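Local atomic coordinates of FTT_1639c (PDB entry 7KZW), a protein that is of unknown function, the mainly beta-stranded part of a longer Francisella tularensis protein that is probably membrane-anchored by a transmembrane helix. Residues A[13-24]-A[121-129]. The protein carries 3 engineered substitutions. Sequence-based numbering, arbitrary orientation.
Sequences HGYSKKNMTAYN and NLSYLVESG. Engineered in segment 13-24: Met-20 (natural residue Leu).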
ATOM      1  N   HIS A  13      -8.734  -0.336   6.804  1.00 14.98           N
ATOM      2  CA  HIS A  13      -8.015  -1.448   7.430  1.00 14.24           C
ATOM      3  C   HIS A  13      -9.034  -2.455   7.931  1.00 15.50           C
ATOM      4  O   HIS A  13     -10.216  -2.137   8.098  1.00 16.63           O
ATOM      5  CB  HIS A  13      -7.162  -0.927   8.588  1.00 17.74           C
ATOM      6  CG  HIS A  13      -7.952  -0.263   9.679  1.00 17.72           C
ATOM      7  ND1 HIS A  13      -8.344  -0.918  10.822  1.00 21.28           N
ATOM      8  CD2 HIS A  13      -8.397   1.008   9.804  1.00 23.70           C
ATOM      9  CE1 HIS A  13      -9.020  -0.084  11.599  1.00 23.64           C
ATOM     10  NE2 HIS A  13      -9.057   1.090  11.009  1.00 25.07           N
ATOM     11  N   GLY A  14      -8.578  -3.680   8.187  1.00 14.24           N
ATOM     12  CA  GLY A  14      -9.480  -4.703   8.692  1.00 15.92           C
ATOM     13  C   GLY A  14      -8.724  -5.979   8.977  1.00 15.13           C
ATOM     14  O   GLY A  14      -7.497  -6.050   8.821  1.00 13.69           O
ATOM     15  N   TYR A  15      -9.469  -6.992   9.405  1.00 15.40           N
ATOM     16  CA  TYR A  15      -8.860  -8.274   9.756  1.00 14.78           C
ATOM     17  C   TYR A  15      -9.915  -9.370   9.679  1.00 16.78           C
ATOM     18  O   TYR A  15     -11.129  -9.104   9.695  1.00 18.61           O
ATOM     19  CB  TYR A  15      -8.222  -8.236  11.168  1.00 14.72           C
ATOM     20  CG  TYR A  15      -9.218  -8.226  12.293  1.00 15.99           C
ATOM     21  CD1 TYR A  15      -9.932  -7.051  12.631  1.00 17.18           C
ATOM     22  CD2 TYR A  15      -9.450  -9.369  13.045  1.00 20.26           C
ATOM     23  CE1 TYR A  15     -10.853  -7.035  13.690  1.00 21.52           C
ATOM     24  CE2 TYR A  15     -10.391  -9.341  14.097  1.00 24.80           C
ATOM     25  CZ  TYR A  15     -11.054  -8.156  14.398  1.00 23.00           C
ATOM     26  OH  TYR A  15     -11.990  -8.061  15.423  1.00 29.42           O
ATOM     27  N   SER A  16      -9.444 -10.617   9.651  1.00 16.33           N
ATOM     28  CA  SER A  16     -10.314 -11.797   9.714  1.00 17.61           C
ATOM     29  C   SER A  16      -9.753 -12.726  10.764  1.00 18.61           C
ATOM     30  O   SER A  16      -8.636 -13.224  10.600  1.00 19.97           O
ATOM     31  CB  SER A  16     -10.348 -12.537   8.363  1.00 21.90           C
ATOM     32  OG  SER A  16     -10.914 -13.846   8.535  1.00 26.01           O
ATOM     33  N   LYS A  17     -10.501 -12.952  11.841  1.00 19.03           N
ATOM     34  CA  LYS A  17     -10.071 -13.890  12.869  1.00 23.89           C
ATOM     35  C   LYS A  17     -10.012 -15.317  12.312  1.00 26.92           C
ATOM     36  O   LYS A  17      -9.095 -16.081  12.628  1.00 27.14           O
ATOM     37  CB  LYS A  17     -11.025 -13.783  14.080  1.00 27.99           C
ATOM     38  CG  LYS A  17     -10.642 -14.634  15.275  1.00 34.19           C
ATOM     39  CD  LYS A  17     -11.733 -14.672  16.354  1.00 38.51           C
ATOM     40  CE  LYS A  17     -11.240 -13.896  17.589  1.00 48.07           C
ATOM     41  NZ  LYS A  17     -11.244 -14.689  18.875  1.00 48.45           N
ATOM     42  N   LYS A  18     -10.940 -15.671  11.421  1.00 24.90           N
ATOM     43  CA  LYS A  18     -11.020 -17.050  10.928  1.00 28.55           C
ATOM     44  C   LYS A  18      -9.767 -17.426  10.145  1.00 30.93           C
ATOM     45  O   LYS A  18      -9.252 -18.547  10.261  1.00 30.04           O
ATOM     46  CB  LYS A  18     -12.258 -17.161  10.031  1.00 31.88           C
ATOM     47  CG  LYS A  18     -12.457 -18.520   9.363  1.00 42.56           C
ATOM     48  CD  LYS A  18     -13.381 -18.387   8.150  1.00 46.46           C
ATOM     49  CE  LYS A  18     -14.722 -17.775   8.554  1.00 49.08           C
ATOM     50  NZ  LYS A  18     -15.806 -17.937   7.526  1.00 50.97           N
ATOM     51  N   ASN A  19      -9.242 -16.481   9.380  1.00 24.04           N
ATOM     52  CA  ASN A  19      -8.090 -16.698   8.518  1.00 22.54           C
ATOM     53  C   ASN A  19      -6.805 -16.143   9.115  1.00 20.50           C
ATOM     54  O   ASN A  19      -5.744 -16.322   8.519  1.00 22.02           O
ATOM     55  CB  ASN A  19      -8.368 -16.082   7.139  1.00 29.14           C
ATOM     56  CG  ASN A  19      -9.624 -16.664   6.497  1.00 37.80           C
ATOM     57  OD1 ASN A  19      -9.832 -17.877   6.526  1.00 39.83           O
ATOM     58  ND2 ASN A  19     -10.484 -15.803   5.957  1.00 34.13           N
HETATM   59  N   MSE A  20      -6.862 -15.582  10.324  1.00 19.34           N
HETATM   60  CA  MSE A  20      -5.778 -14.805  10.916  1.00 18.80           C
HETATM   61  C   MSE A  20      -5.037 -13.921   9.863  1.00 16.99           C
HETATM   62  O   MSE A  20      -3.802 -13.959   9.693  1.00 18.15           O
HETATM   63  CB  MSE A  20      -4.830 -15.671  11.803  1.00 21.20           C
HETATM   64  CG  MSE A  20      -5.496 -16.045  13.267  1.00 20.83           C
HETATM   65 SE   MSE A  20      -4.244 -17.119  14.221  0.28 23.34          SE
HETATM   66  CE  MSE A  20      -5.325 -17.487  15.809  1.00 39.00           C
ATOM     67  N   THR A  21      -5.815 -13.096   9.167  1.00 16.05           N
ATOM     68  CA  THR A  21      -5.289 -12.117   8.222  1.00 15.96           C
ATOM     69  C   THR A  21      -5.668 -10.722   8.693  1.00 14.10           C
ATOM     70  O   THR A  21      -6.626 -10.532   9.451  1.00 14.48           O
ATOM     71  CB  THR A  21      -5.853 -12.280   6.833  1.00 17.26           C
ATOM     72  OG1 THR A  21      -7.281 -12.245   6.909  1.00 17.29           O
ATOM     73  CG2 THR A  21      -5.422 -13.628   6.229  1.00 20.30           C
ATOM     74  N   ALA A  22      -4.891  -9.744   8.251  1.00 12.73           N
ATOM     75  CA  ALA A  22      -5.226  -8.347   8.485  1.00 11.63           C
ATOM     76  C   ALA A  22      -4.620  -7.537   7.357  1.00 12.01           C
ATOM     77  O   ALA A  22      -3.711  -8.007   6.644  1.00 12.77           O
ATOM     78  CB  ALA A  22      -4.796  -7.837   9.868  1.00 13.48           C
ATOM     79  N   TYR A  23      -5.117  -6.309   7.191  1.00 12.16           N
ATOM     80  CA  TYR A  23      -4.592  -5.502   6.109  1.00 12.48           C
ATOM     81  C   TYR A  23      -4.700  -4.025   6.408  1.00 11.55           C
ATOM     82  O   TYR A  23      -5.486  -3.559   7.258  1.00 12.52           O
ATOM     83  CB  TYR A  23      -5.279  -5.826   4.776  1.00 14.09           C
ATOM     84  CG  TYR A  23      -6.677  -5.300   4.736  1.00 16.03           C
ATOM     85  CD1 TYR A  23      -6.940  -4.021   4.232  1.00 18.09           C
ATOM     86  CD2 TYR A  23      -7.742  -6.038   5.251  1.00 16.54           C
ATOM     87  CE1 TYR A  23      -8.238  -3.527   4.210  1.00 21.46           C
ATOM     88  CE2 TYR A  23      -9.071  -5.510   5.263  1.00 18.50           C
ATOM     89  CZ  TYR A  23      -9.277  -4.257   4.736  1.00 19.47           C
ATOM     90  OH  TYR A  23     -10.570  -3.718   4.694  1.00 24.48           O
ATOM     91  N   ASN A  24      -3.866  -3.263   5.697  1.00 10.94           N
ATOM     92  CA  ASN A  24      -3.996  -1.806   5.565  1.00 11.57           C
ATOM     93  C   ASN A  24      -4.032  -1.518   4.070  1.00 11.73           C
ATOM     94  O   ASN A  24      -3.175  -2.021   3.306  1.00 13.37           O
ATOM     95  CB  ASN A  24      -2.783  -1.045   6.131  1.00 12.50           C
ATOM     96  CG  ASN A  24      -2.784  -0.841   7.660  1.00 11.93           C
ATOM     97  OD1 ASN A  24      -1.953  -0.081   8.159  1.00 16.92           O
ATOM     98  ND2 ASN A  24      -3.775  -1.410   8.399  1.00 14.21           N
ATOM     99  N   ASN A 121       4.071   0.111  10.798  1.00 12.18           N
ATOM    100  CA  ASN A 121       4.117  -1.286  11.178  1.00 11.62           C
ATOM    101  C   ASN A 121       2.723  -1.863  10.979  1.00 14.28           C
ATOM    102  O   ASN A 121       1.719  -1.167  11.173  1.00 15.14           O
ATOM    103  CB  ASN A 121       4.462  -1.395  12.700  1.00 11.98           C
ATOM    104  CG  ASN A 121       4.275  -2.760  13.252  1.00 13.13           C
ATOM    105  OD1 ASN A 121       3.155  -3.140  13.654  1.00 15.99           O
ATOM    106  ND2 ASN A 121       5.342  -3.569  13.247  1.00 13.51           N
ATOM    107  N   LEU A 122       2.658  -3.135  10.593  1.00 11.42           N
ATOM    108  CA  LEU A 122       1.400  -3.883  10.656  1.00 10.95           C
ATOM    109  C   LEU A 122       1.688  -5.204  11.340  1.00 11.65           C
ATOM    110  O   LEU A 122       2.715  -5.848  11.063  1.00 11.16           O
ATOM    111  CB  LEU A 122       0.919  -4.175   9.239  1.00 13.58           C
ATOM    112  CG  LEU A 122      -0.428  -4.858   9.115  1.00 20.08           C
ATOM    113  CD1 LEU A 122      -1.524  -4.102   9.749  1.00 20.38           C
ATOM    114  CD2 LEU A 122      -0.738  -5.111   7.591  1.00 23.80           C
ATOM    115  N   SER A 123       0.760  -5.600  12.219  1.00 11.78           N
ATOM    116  CA  SER A 123       0.817  -6.941  12.778  1.00 12.14           C
ATOM    117  C   SER A 123      -0.589  -7.450  12.977  1.00 12.42           C
ATOM    118  O   SER A 123      -1.522  -6.674  13.202  1.00 12.67           O
ATOM    119  CB  SER A 123       1.545  -7.029  14.135  1.00 13.55           C
ATOM    120  OG  SER A 123       0.777  -6.346  15.118  1.00 14.00           O
ATOM    121  N   TYR A 124      -0.763  -8.773  12.871  1.00 13.55           N
ATOM    122  CA  TYR A 124      -2.087  -9.316  13.108  1.00 13.54           C
ATOM    123  C   TYR A 124      -2.532  -8.988  14.536  1.00 13.82           C
ATOM    124  O   TYR A 124      -3.704  -8.643  14.770  1.00 14.10           O
ATOM    125  CB  TYR A 124      -2.126 -10.834  12.842  1.00 14.97           C
ATOM    126  CG  TYR A 124      -3.481 -11.370  13.172  1.00 15.46           C
ATOM    127  CD1 TYR A 124      -4.544 -11.290  12.257  1.00 14.89           C
ATOM    128  CD2 TYR A 124      -3.714 -11.917  14.421  1.00 16.54           C
ATOM    129  CE1 TYR A 124      -5.809 -11.723  12.591  1.00 16.37           C
ATOM    130  CE2 TYR A 124      -5.016 -12.344  14.775  1.00 17.40           C
ATOM    131  CZ  TYR A 124      -6.036 -12.238  13.841  1.00 17.39           C
ATOM    132  OH  TYR A 124      -7.307 -12.692  14.200  1.00 22.24           O
ATOM    133  N   LEU A 125      -1.622  -9.105  15.501  1.00 14.02           N
ATOM    134  CA  LEU A 125      -1.988  -8.864  16.917  1.00 14.99           C
ATOM    135  C   LEU A 125      -2.576  -7.471  17.094  1.00 16.30           C
ATOM    136  O   LEU A 125      -3.659  -7.292  17.670  1.00 19.24           O
ATOM    137  CB  LEU A 125      -0.759  -9.069  17.802  1.00 14.84           C
ATOM    138  CG  LEU A 125      -0.931  -8.784  19.308  1.00 17.42           C
ATOM    139  CD1 LEU A 125      -2.021  -9.627  19.900  1.00 23.58           C
ATOM    140  CD2 LEU A 125       0.416  -9.025  19.972  1.00 23.34           C
ATOM    141  N   VAL A 126      -1.886  -6.463  16.571  1.00 13.71           N
ATOM    142  CA  VAL A 126      -2.371  -5.116  16.778  1.00 13.57           C
ATOM    143  C   VAL A 126      -3.637  -4.878  15.983  1.00 13.52           C
ATOM    144  O   VAL A 126      -4.638  -4.378  16.497  1.00 13.88           O
ATOM    145  CB  VAL A 126      -1.284  -4.102  16.430  1.00 13.82           C
ATOM    146  CG1 VAL A 126      -1.909  -2.711  16.308  1.00 16.99           C
ATOM    147  CG2 VAL A 126      -0.203  -4.102  17.496  1.00 17.62           C
ATOM    148  N   GLU A 127      -3.639  -5.276  14.710  1.00 13.15           N
ATOM    149  CA  GLU A 127      -4.738  -4.931  13.831  1.00 13.57           C
ATOM    150  C   GLU A 127      -6.018  -5.637  14.221  1.00 16.36           C
ATOM    151  O   GLU A 127      -7.118  -5.123  13.962  1.00 18.80           O
ATOM    152  CB  GLU A 127      -4.305  -5.274  12.399  1.00 15.92           C
ATOM    153  CG  GLU A 127      -4.861  -4.395  11.370  1.00 21.01           C
ATOM    154  CD  GLU A 127      -4.544  -2.937  11.564  1.00 24.20           C
ATOM    155  OE1 GLU A 127      -3.499  -2.511  12.121  1.00 27.23           O
ATOM    156  OE2 GLU A 127      -5.396  -2.183  11.157  1.00 20.55           O
ATOM    157  N   SER A 128      -5.922  -6.830  14.826  1.00 14.79           N
ATOM    158  CA  SER A 128      -7.110  -7.561  15.245  1.00 16.64           C
ATOM    159  C   SER A 128      -7.720  -7.017  16.531  1.00 15.60           C
ATOM    160  O   SER A 128      -8.796  -7.469  16.937  1.00 18.20           O
ATOM    161  CB  SER A 128      -6.814  -9.053  15.329  1.00 17.55           C
ATOM    162  OG  SER A 128      -5.924  -9.293  16.393  1.00 21.04           O
ATOM    163  N   GLY A 129      -7.085  -6.017  17.137  1.00 16.69           N
ATOM    164  CA  GLY A 129      -7.706  -5.230  18.159  1.00 18.79           C
ATOM    165  C   GLY A 129      -7.626  -5.779  19.553  1.00 19.48           C
ATOM    166  O   GLY A 129      -8.129  -5.139  20.487  1.00 20.94           O
TER
HETATM  167  O   HOH W   1      -8.451  -3.673  11.913  1.00 27.26           O
HETATM  168  O   HOH W   2       0.692  -0.346   8.655  1.00 18.86           O
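Tyr-124 and Glu-127, on the one-turn helix 124-127 that follows strand 114-123, pack against the beta hairpin of strands 6-16 and 21-27, whose turn carries a G1 beta bulge opposite Ser-16. Ser-123 suits the N-cap, its hydroxyl accepting from Val-126 N. The dense part surrounds the buried Tyr-124 ring. With CG anti to the backbone N (chi1 177°), the ring reaches the turn; being flat, it takes CB of the engineered, selenium-bearing Met-20 over one face, 4.2 Å from the ring centroid, and Ser-128 CB over the opposite face. Thr-21 O meets the ring edge, 3.5 Å from Tyr-124 CE1. Ala-22, small enough to let the helix close in, brings CB within 3.6 Å of Glu-127 CB. Leu-122 sets CD1 against the Asn-24 amide and CD2 against the Tyr-23 backbone.

At the buried polar end the link is looser: Glu-127 OE2 accepts a weak hydrogen bond from Asn-24 ND2 (3.3 Å), amide and carboxylate planes 82° apart. The same ND2 is held more firmly by Tyr-23 O. On the solvent side, exposed Tyr-15 lays one ring face on Ser-128, whose CA sits 3.6 Å from the ring centroid, and a water bridges His-13 ND1 to Glu-127 O, donating to that carbonyl at 2.8 Å.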